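Local structure of conserved hypothetical protein (2GF6) at residues A[47-52]-A[56-61]; A[111-116]-A[122-127]. The protein is a hotdog-fold protein that binds coenzyme A and probably hydrolyses acyl-CoA thioesters, as other members of the 4-hydroxybenzoyl-CoA thioesterase family do. All coordinates share one frame; numbering follows the deposited sequence.

Contact 1 (A[47-52]-A[56-61]); sequences IPYPIV and LWFVIA. With COA (coenzyme A), chain E.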
loop_
_atom_site.group_PDB
_atom_site.type_symbol
_atom_site.label_atom_id
_atom_site.label_comp_id
_atom_site.label_asym_id
_atom_site.label_seq_id
_atom_site.Cartn_x
_atom_site.Cartn_y
_atom_site.Cartn_z
ATOM N N ILE A 47 13.662 18.741 -11.921
ATOM C CA ILE A 47 14.367 17.499 -11.766
ATOM C C ILE A 47 13.414 16.466 -11.221
ATOM O O ILE A 47 12.355 16.827 -10.690
ATOM C CB ILE A 47 15.557 17.669 -10.784
ATOM C CG1 ILE A 47 15.068 18.078 -9.388
ATOM C CG2 ILE A 47 16.563 18.680 -11.367
ATOM C CD1 ILE A 47 16.126 17.972 -8.287
ATOM N N PRO A 48 13.777 15.179 -11.368
ATOM C CA PRO A 48 13.018 14.103 -10.720
ATOM C C PRO A 48 13.175 14.054 -9.208
ATOM O O PRO A 48 14.167 14.512 -8.679
ATOM C CB PRO A 48 13.551 12.833 -11.378
ATOM C CG PRO A 48 14.832 13.194 -11.994
ATOM C CD PRO A 48 14.898 14.669 -12.172
ATOM N N TYR A 49 12.174 13.492 -8.531
ATOM C CA TYR A 49 12.163 13.397 -7.078
ATOM C C TYR A 49 11.467 12.089 -6.726
ATOM O O TYR A 49 10.448 11.795 -7.331
ATOM C CB TYR A 49 11.394 14.591 -6.468
ATOM C CG TYR A 49 10.886 14.376 -5.049
ATOM C CD1 TYR A 49 9.690 13.680 -4.817
ATOM C CD2 TYR A 49 11.576 14.884 -3.943
ATOM C CE1 TYR A 49 9.196 13.481 -3.523
ATOM C CE2 TYR A 49 11.097 14.693 -2.634
ATOM C CZ TYR A 49 9.901 13.987 -2.434
ATOM O OH TYR A 49 9.368 13.768 -1.167
ATOM N N PRO A 50 11.972 11.332 -5.716
ATOM C CA PRO A 50 13.069 11.615 -4.770
ATOM C C PRO A 50 14.435 11.100 -5.228
ATOM O O PRO A 50 15.438 11.337 -4.558
ATOM C CB PRO A 50 12.605 10.913 -3.483
ATOM C CG PRO A 50 11.654 9.833 -3.955
ATOM C CD PRO A 50 11.382 10.015 -5.431
ATOM N N ILE A 51 14.471 10.428 -6.390
ATOM C CA ILE A 51 15.711 9.973 -6.968
ATOM C C ILE A 51 16.057 10.937 -8.097
ATOM O O ILE A 51 15.429 10.931 -9.163
ATOM C CB ILE A 51 15.590 8.518 -7.483
ATOM C CG1 ILE A 51 15.335 7.573 -6.291
ATOM C CG2 ILE A 51 16.791 8.143 -8.276
ATOM C CD1 ILE A 51 15.166 6.104 -6.675
ATOM N N VAL A 52 17.052 11.772 -7.851
ATOM C CA VAL A 52 17.457 12.762 -8.831
ATOM C C VAL A 52 18.375 12.127 -9.885
ATOM O O VAL A 52 18.140 12.256 -11.075
ATOM C CB VAL A 52 18.139 13.947 -8.141
ATOM C CG1 VAL A 52 18.271 15.119 -9.120
ATOM C CG2 VAL A 52 17.354 14.335 -6.873
ATOM N N LEU A 56 22.558 11.235 -6.251
ATOM C CA LEU A 56 21.744 12.200 -5.481
ATOM C C LEU A 56 20.331 11.742 -5.299
ATOM O O LEU A 56 19.539 11.733 -6.257
ATOM C CB LEU A 56 21.729 13.564 -6.161
ATOM C CG LEU A 56 21.094 14.747 -5.418
ATOM C CD1 LEU A 56 21.766 15.031 -4.066
ATOM C CD2 LEU A 56 21.149 15.994 -6.276
ATOM N N TRP A 57 20.019 11.384 -4.053
ATOM C CA TRP A 57 18.661 11.028 -3.620
ATOM C C TRP A 57 18.174 11.929 -2.485
ATOM O O TRP A 57 18.993 12.479 -1.766
ATOM C CB TRP A 57 18.681 9.612 -3.077
ATOM C CG TRP A 57 18.817 8.506 -4.099
ATOM C CD1 TRP A 57 19.142 8.611 -5.438
ATOM C CD2 TRP A 57 18.706 7.114 -3.823
ATOM N NE1 TRP A 57 19.194 7.364 -6.001
ATOM C CE2 TRP A 57 18.924 6.426 -5.028
ATOM C CE3 TRP A 57 18.418 6.379 -2.665
ATOM C CZ2 TRP A 57 18.876 5.030 -5.106
ATOM C CZ3 TRP A 57 18.369 5.015 -2.748
ATOM C CH2 TRP A 57 18.610 4.350 -3.960
ATOM N N PHE A 58 16.849 12.033 -2.313
ATOM C CA PHE A 58 16.237 12.610 -1.119
ATOM C C PHE A 58 15.632 11.472 -0.275
ATOM O O PHE A 58 14.899 10.613 -0.791
ATOM C CB PHE A 58 15.149 13.631 -1.497
ATOM C CG PHE A 58 15.702 14.913 -2.059
ATOM C CD1 PHE A 58 16.185 15.897 -1.212
ATOM C CD2 PHE A 58 15.766 15.125 -3.431
ATOM C CE1 PHE A 58 16.727 17.074 -1.729
ATOM C CE2 PHE A 58 16.313 16.315 -3.968
ATOM C CZ PHE A 58 16.800 17.279 -3.123
ATOM N N VAL A 59 15.960 11.455 1.009
ATOM C CA VAL A 59 15.399 10.475 1.931
ATOM C C VAL A 59 14.814 11.177 3.134
ATOM O O VAL A 59 15.418 12.123 3.632
ATOM C CB VAL A 59 16.442 9.375 2.376
ATOM C CG1 VAL A 59 17.079 8.703 1.149
ATOM C CG2 VAL A 59 17.506 9.912 3.314
ATOM N N ILE A 60 13.661 10.681 3.615
ATOM C CA ILE A 60 12.941 11.250 4.768
ATOM C C ILE A 60 13.654 10.942 6.095
ATOM O O ILE A 60 13.971 9.789 6.394
ATOM C CB ILE A 60 11.482 10.704 4.835
ATOM C CG1 ILE A 60 10.716 11.059 3.562
ATOM C CG2 ILE A 60 10.710 11.236 6.046
ATOM C CD1 ILE A 60 9.496 10.217 3.334
ATOM N N ALA A 61 13.916 11.995 6.868
ATOM C CA ALA A 61 14.530 11.898 8.179
ATOM C C ALA A 61 13.532 11.995 9.296
ATOM O O ALA A 61 13.811 11.597 10.427
ATOM C CB ALA A 61 15.512 13.006 8.318
HETATM N N1A COA E . 15.555 17.698 11.170
HETATM C C2A COA E . 16.468 18.651 10.733
HETATM N N3A COA E . 17.758 18.273 10.406
HETATM C C4A COA E . 18.101 16.969 10.527
HETATM C C5A COA E . 17.193 16.011 10.964
HETATM C C6A COA E . 15.907 16.374 11.284
HETATM N N6A COA E . 15.126 15.484 11.908
HETATM N N7A COA E . 17.815 14.812 10.970
HETATM C C8A COA E . 19.090 14.983 10.532
HETATM N N9A COA E . 19.269 16.317 10.277
HETATM C C1B COA E . 20.500 17.030 9.940
HETATM C C2B COA E . 21.635 16.838 10.911
HETATM O O2B COA E . 21.551 17.707 12.004
HETATM C C3B COA E . 22.812 17.204 10.050
HETATM O O3B COA E . 22.938 18.620 10.105
HETATM P P3B COA E . 24.307 19.429 9.813
HETATM O O7A COA E . 24.142 20.125 8.472
HETATM O O8A COA E . 25.537 18.547 9.773
HETATM O O9A COA E . 24.428 20.488 10.878
HETATM C C4B COA E . 22.399 16.754 8.653
HETATM O O4B COA E . 20.998 16.558 8.718
HETATM C C5B COA E . 23.041 15.459 8.222
HETATM O O5B COA E . 22.643 14.468 9.122
HETATM P P1A COA E . 23.675 13.418 9.756
HETATM O O1A COA E . 23.286 13.002 11.140
HETATM O O2A COA E . 25.082 13.920 9.674
HETATM O O3A COA E . 23.381 12.148 8.821
HETATM P P2A COA E . 24.336 11.375 7.801
HETATM O O4A COA E . 25.322 10.430 8.419
HETATM O O5A COA E . 25.000 12.229 6.756
HETATM O O6A COA E . 23.214 10.490 7.103
HETATM C CBP COA E . 21.220 9.399 6.901
HETATM C CCP COA E . 21.831 10.739 7.254
HETATM C CDP COA E . 22.131 8.307 7.479
HETATM C CEP COA E . 21.178 9.319 5.382
HETATM C CAP COA E . 19.846 9.263 7.531
HETATM O OAP COA E . 19.916 9.299 8.942
HETATM C C9P COA E . 19.155 7.990 7.178
HETATM O O9P COA E . 19.690 7.011 6.318
HETATM N N8P COA E . 17.986 7.863 7.740
HETATM C C7P COA E . 17.124 6.806 7.275
HETATM C C6P COA E . 15.969 7.450 6.563
HETATM C C5P COA E . 14.932 6.433 6.210
HETATM O O5P COA E . 15.126 5.198 6.238
HETATM N N4P COA E . 13.804 7.023 5.889
HETATM C C3P COA E . 12.590 6.259 5.901
HETATM C C2P COA E . 11.416 7.176 5.712
HETATM S S1P COA E . 9.978 6.177 5.644
#

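Contact 2 (A[111-116]-A[122-127]); sequences QIAINP and TEMPKE. With COA (coenzyme A), chain E.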
loop_
_atom_site.group_PDB
_atom_site.type_symbol
_atom_site.label_atom_id
_atom_site.label_comp_id
_atom_site.label_asym_id
_atom_site.label_seq_id
_atom_site.Cartn_x
_atom_site.Cartn_y
_atom_site.Cartn_z
ATOM N N GLN A 111 13.390 16.241 4.575
ATOM C CA GLN A 111 14.149 15.476 3.628
ATOM C C GLN A 111 15.577 15.920 3.542
ATOM O O GLN A 111 15.879 17.100 3.643
ATOM C CB GLN A 111 13.458 15.497 2.267
ATOM C CG GLN A 111 12.283 14.572 2.332
ATOM C CD GLN A 111 11.781 14.170 1.010
ATOM O OE1 GLN A 111 11.103 14.955 0.339
ATOM N NE2 GLN A 111 12.059 12.928 0.621
ATOM N N ILE A 112 16.452 14.935 3.385
ATOM C CA ILE A 112 17.876 15.155 3.349
ATOM C C ILE A 112 18.394 14.616 2.035
ATOM O O ILE A 112 18.016 13.535 1.616
ATOM C CB ILE A 112 18.571 14.471 4.568
ATOM C CG1 ILE A 112 17.944 14.940 5.886
ATOM C CG2 ILE A 112 20.067 14.744 4.600
ATOM C CD1 ILE A 112 18.529 14.254 7.087
ATOM N N ALA A 113 19.246 15.413 1.381
ATOM C CA ALA A 113 19.969 15.011 0.205
ATOM C C ALA A 113 21.122 14.070 0.607
ATOM O O ALA A 113 21.856 14.337 1.570
ATOM C CB ALA A 113 20.489 16.248 -0.522
ATOM N N ILE A 114 21.242 12.949 -0.102
ATOM C CA ILE A 114 22.303 11.987 0.159
ATOM C C ILE A 114 22.987 11.460 -1.085
ATOM O O ILE A 114 22.417 11.473 -2.171
ATOM C CB ILE A 114 21.796 10.765 0.999
ATOM C CG1 ILE A 114 20.833 9.868 0.190
ATOM C CG2 ILE A 114 21.151 11.238 2.243
ATOM C CD1 ILE A 114 20.575 8.496 0.828
ATOM N N ASN A 115 24.214 10.998 -0.900
ATOM C CA ASN A 115 24.824 10.085 -1.830
ATOM C C ASN A 115 24.487 8.612 -1.401
ATOM O O ASN A 115 24.800 8.164 -0.278
ATOM C CB ASN A 115 26.322 10.360 -1.917
ATOM C CG ASN A 115 26.956 9.621 -3.036
ATOM O OD1 ASN A 115 26.692 8.431 -3.229
ATOM N ND2 ASN A 115 27.770 10.295 -3.796
ATOM N N PRO A 116 23.736 7.891 -2.253
ATOM C CA PRO A 116 23.245 6.570 -1.882
ATOM C C PRO A 116 24.276 5.462 -2.085
ATOM O O PRO A 116 24.066 4.362 -1.596
ATOM C CB PRO A 116 22.081 6.387 -2.836
ATOM C CG PRO A 116 22.588 7.051 -4.084
ATOM C CD PRO A 116 23.229 8.295 -3.573
ATOM N N THR A 122 24.777 14.777 1.721
ATOM C CA THR A 122 25.660 15.512 0.834
ATOM C C THR A 122 25.041 16.892 0.514
ATOM O O THR A 122 23.836 17.020 0.460
ATOM C CB THR A 122 25.915 14.715 -0.440
ATOM O OG1 THR A 122 26.958 15.345 -1.193
ATOM C CG2 THR A 122 24.728 14.679 -1.290
ATOM N N GLU A 123 25.877 17.918 0.355
ATOM C CA GLU A 123 25.427 19.255 -0.017
ATOM C C GLU A 123 24.671 19.193 -1.345
ATOM O O GLU A 123 25.111 18.518 -2.266
ATOM C CB GLU A 123 26.631 20.193 -0.143
ATOM C CG GLU A 123 26.281 21.593 -0.645
ATOM C CD GLU A 123 27.333 22.628 -0.337
ATOM O OE1 GLU A 123 27.603 22.856 0.856
ATOM O OE2 GLU A 123 27.881 23.219 -1.281
HETATM N N MSE A 124 23.529 19.875 -1.446
HETATM C CA MSE A 124 22.811 19.978 -2.724
HETATM C C MSE A 124 23.612 20.779 -3.738
HETATM O O MSE A 124 24.164 21.814 -3.412
HETATM C CB MSE A 124 21.469 20.646 -2.534
HETATM C CG MSE A 124 20.567 19.799 -1.765
HETATM SE SE MSE A 124 18.792 20.545 -1.745
HETATM C CE MSE A 124 18.761 21.192 0.149
ATOM N N PRO A 125 23.705 20.288 -4.972
ATOM C CA PRO A 125 24.471 21.034 -5.955
ATOM C C PRO A 125 23.929 22.443 -6.105
ATOM O O PRO A 125 22.756 22.689 -5.810
ATOM C CB PRO A 125 24.236 20.249 -7.252
ATOM C CG PRO A 125 23.848 18.918 -6.846
ATOM C CD PRO A 125 23.179 19.031 -5.525
ATOM N N LYS A 126 24.767 23.360 -6.582
ATOM C CA LYS A 126 24.350 24.746 -6.692
ATOM C C LYS A 126 23.299 24.852 -7.808
ATOM O O LYS A 126 22.361 25.633 -7.689
ATOM C CB LYS A 126 25.565 25.681 -6.917
ATOM C CG LYS A 126 26.699 25.597 -5.801
ATOM C CD LYS A 126 26.580 26.596 -4.582
ATOM C CE LYS A 126 28.004 26.953 -4.014
ATOM N NZ LYS A 126 28.094 27.637 -2.646
ATOM N N GLU A 127 23.436 24.062 -8.878
ATOM C CA GLU A 127 22.356 23.962 -9.867
ATOM C C GLU A 127 21.017 23.966 -9.127
ATOM O O GLU A 127 20.175 24.848 -9.318
ATOM C CB GLU A 127 22.434 22.672 -10.711
ATOM C CG GLU A 127 21.011 22.151 -11.173
ATOM C CD GLU A 127 21.027 21.048 -12.235
ATOM O OE1 GLU A 127 21.694 21.233 -13.297
ATOM O OE2 GLU A 127 20.326 20.020 -12.019
HETATM N N1A COA E . 15.555 17.698 11.170
HETATM C C2A COA E . 16.468 18.651 10.733
HETATM N N3A COA E . 17.758 18.273 10.406
HETATM C C4A COA E . 18.101 16.969 10.527
HETATM C C5A COA E . 17.193 16.011 10.964
HETATM C C6A COA E . 15.907 16.374 11.284
HETATM N N6A COA E . 15.126 15.484 11.908
HETATM N N7A COA E . 17.815 14.812 10.970
HETATM C C8A COA E . 19.090 14.983 10.532
HETATM N N9A COA E . 19.269 16.317 10.277
HETATM C C1B COA E . 20.500 17.030 9.940
HETATM C C2B COA E . 21.635 16.838 10.911
HETATM O O2B COA E . 21.551 17.707 12.004
HETATM C C3B COA E . 22.812 17.204 10.050
HETATM O O3B COA E . 22.938 18.620 10.105
HETATM P P3B COA E . 24.307 19.429 9.813
HETATM O O7A COA E . 24.142 20.125 8.472
HETATM O O8A COA E . 25.537 18.547 9.773
HETATM O O9A COA E . 24.428 20.488 10.878
HETATM C C4B COA E . 22.399 16.754 8.653
HETATM O O4B COA E . 20.998 16.558 8.718
HETATM C C5B COA E . 23.041 15.459 8.222
HETATM O O5B COA E . 22.643 14.468 9.122
HETATM P P1A COA E . 23.675 13.418 9.756
HETATM O O1A COA E . 23.286 13.002 11.140
HETATM O O2A COA E . 25.082 13.920 9.674
HETATM O O3A COA E . 23.381 12.148 8.821
HETATM P P2A COA E . 24.336 11.375 7.801
HETATM O O4A COA E . 25.322 10.430 8.419
HETATM O O5A COA E . 25.000 12.229 6.756
HETATM O O6A COA E . 23.214 10.490 7.103
HETATM C CBP COA E . 21.220 9.399 6.901
HETATM C CCP COA E . 21.831 10.739 7.254
HETATM C CDP COA E . 22.131 8.307 7.479
HETATM C CEP COA E . 21.178 9.319 5.382
HETATM C CAP COA E . 19.846 9.263 7.531
HETATM O OAP COA E . 19.916 9.299 8.942
HETATM C C9P COA E . 19.155 7.990 7.178
HETATM O O9P COA E . 19.690 7.011 6.318
HETATM N N8P COA E . 17.986 7.863 7.740
HETATM C C7P COA E . 17.124 6.806 7.275
HETATM C C6P COA E . 15.969 7.450 6.563
HETATM C C5P COA E . 14.932 6.433 6.210
HETATM O O5P COA E . 15.126 5.198 6.238
HETATM N N4P COA E . 13.804 7.023 5.889
HETATM C C3P COA E . 12.590 6.259 5.901
HETATM C C2P COA E . 11.416 7.176 5.712
HETATM S S1P COA E . 9.978 6.177 5.644
#

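Contact 1 (A[47-52]-A[56-61])
Ile51 lies over one face of the Trp57 indole, its CG1 3.9 Å from the centroid of the five-membered ring and only 9° off the ring normal, a CH-pi contact. With CG1 beside the backbone N (chi1 -64°), the branch CG2 falls anti to that N and reaches the pyrrole side of the indole, 3.4 Å from Trp57 NE1. Near the plane of the Phe58 ring, at its edge, sits Pro50 O; Val52 CG2 approaches the same ring obliquely, 3.7 Å from Phe58 CE2, and Tyr49 CD2 reaches it from a slant as well. One face of the Tyr49 ring is covered by CB of Pro50, the residue that follows it through a cis peptide bond.

Two backbone hydrogen bonds tie the segments into an antiparallel beta hairpin. Phe58 N gives the straighter one, 2.7 Å to Pro50 O at 166°; Val52 N gives the other, 3.0 Å to Leu56 O, more bent at the hydrogen. Between them Ile51 and Trp57 form a non-hydrogen-bonded pair, which brings their side chains together on one face. Beta-branched Ile51 suits its extended backbone, and Val52 lays its branches alongside Leu56, CG2 4.0 Å from Leu56 CG.

Helix 26-45 packs on Tyr49, while NE2 of Gln21 of the second subunit hydrogen-bonds to Phe58 O. Farther along, Ile60 O accepts a 2.8 Å hydrogen bond from N4P of coenzyme A.

The chemistry is therefore divided: apolar packing and two backbone hydrogen bonds close the hairpin, whereas the carbonyl of Ile60 is turned to the pantetheine amide. Because the acceptor is a main-chain oxygen, this grip on the ligand depends on where the strand places its backbone and not on the polarity of the isoleucine side chain.

Contact 2 (A[111-116]-A[122-127])
Ala113 and Thr122 are joined by a backbone hydrogen bond, Thr122 N to Ala113 O at 3.0 Å. It ties the chain just after the short strand 120-121 to strand 102-115, continuing the pairing of those two strands by one more residue.

Apolar contact is carried by small groups. Ala113 CB faces the second segment and meets CG of Met124 (modelled as selenomethionine) at 3.8 Å; the short methyl lets the two chains come close, and the long, flexible methionine side chain continues inward to touch Ile91 of strand 90-99 and Met129 and Leu132 of helix 126-132. Thr122 uses its methyl, set between the backbone N and carbonyl carbon while OG1 is anti to the N (chi1 -170°). CG2 thus rests against the peptide joining Ile114 to Asn115, 3.7 Å from Asn115 N.

In the hotdog fold a curved antiparallel sheet wraps a long helix, here 26-45. Strand 102-115 belongs to that sheet, and the segment 122-127 leads from strand 120-121 to the final helix, where Pro125, with no N-H to offer, takes the N-cap position.

Ligand contacts come from the strand's branched side chains. Ile112 CD1 touches C8A of the adenine of coenzyme A at 3.6 Å, and Ile114 CG2 lies 3.7 Å from CEP, a methyl of the pantoyl unit.

Contact 1 and contact 2, with centres 8 Å apart, meet where strands 56-67 and 102-115 run as antiparallel neighbours. Trp57 O lies 2.8 Å from Ile114 N, a probable backbone hydrogen bond, and Tyr49 OH is 2.6 Å from Gln111 OE1, which ties the segment before the hairpin to the same strand. Ala61 CB packs on Ile112 CD1 at 3.5 Å, as does Val59 CG1 on Ile114 CD1. Both contacts reach coenzyme A: 56-61 supplies a polar backbone grip and 111-116 an apolar surface. Trp119 and Ser121, between the segments of contact 2, and Glu62 add hydrogen bonds to the ligand, as do the carbonyls of Tyr67 and His68 of the second subunit.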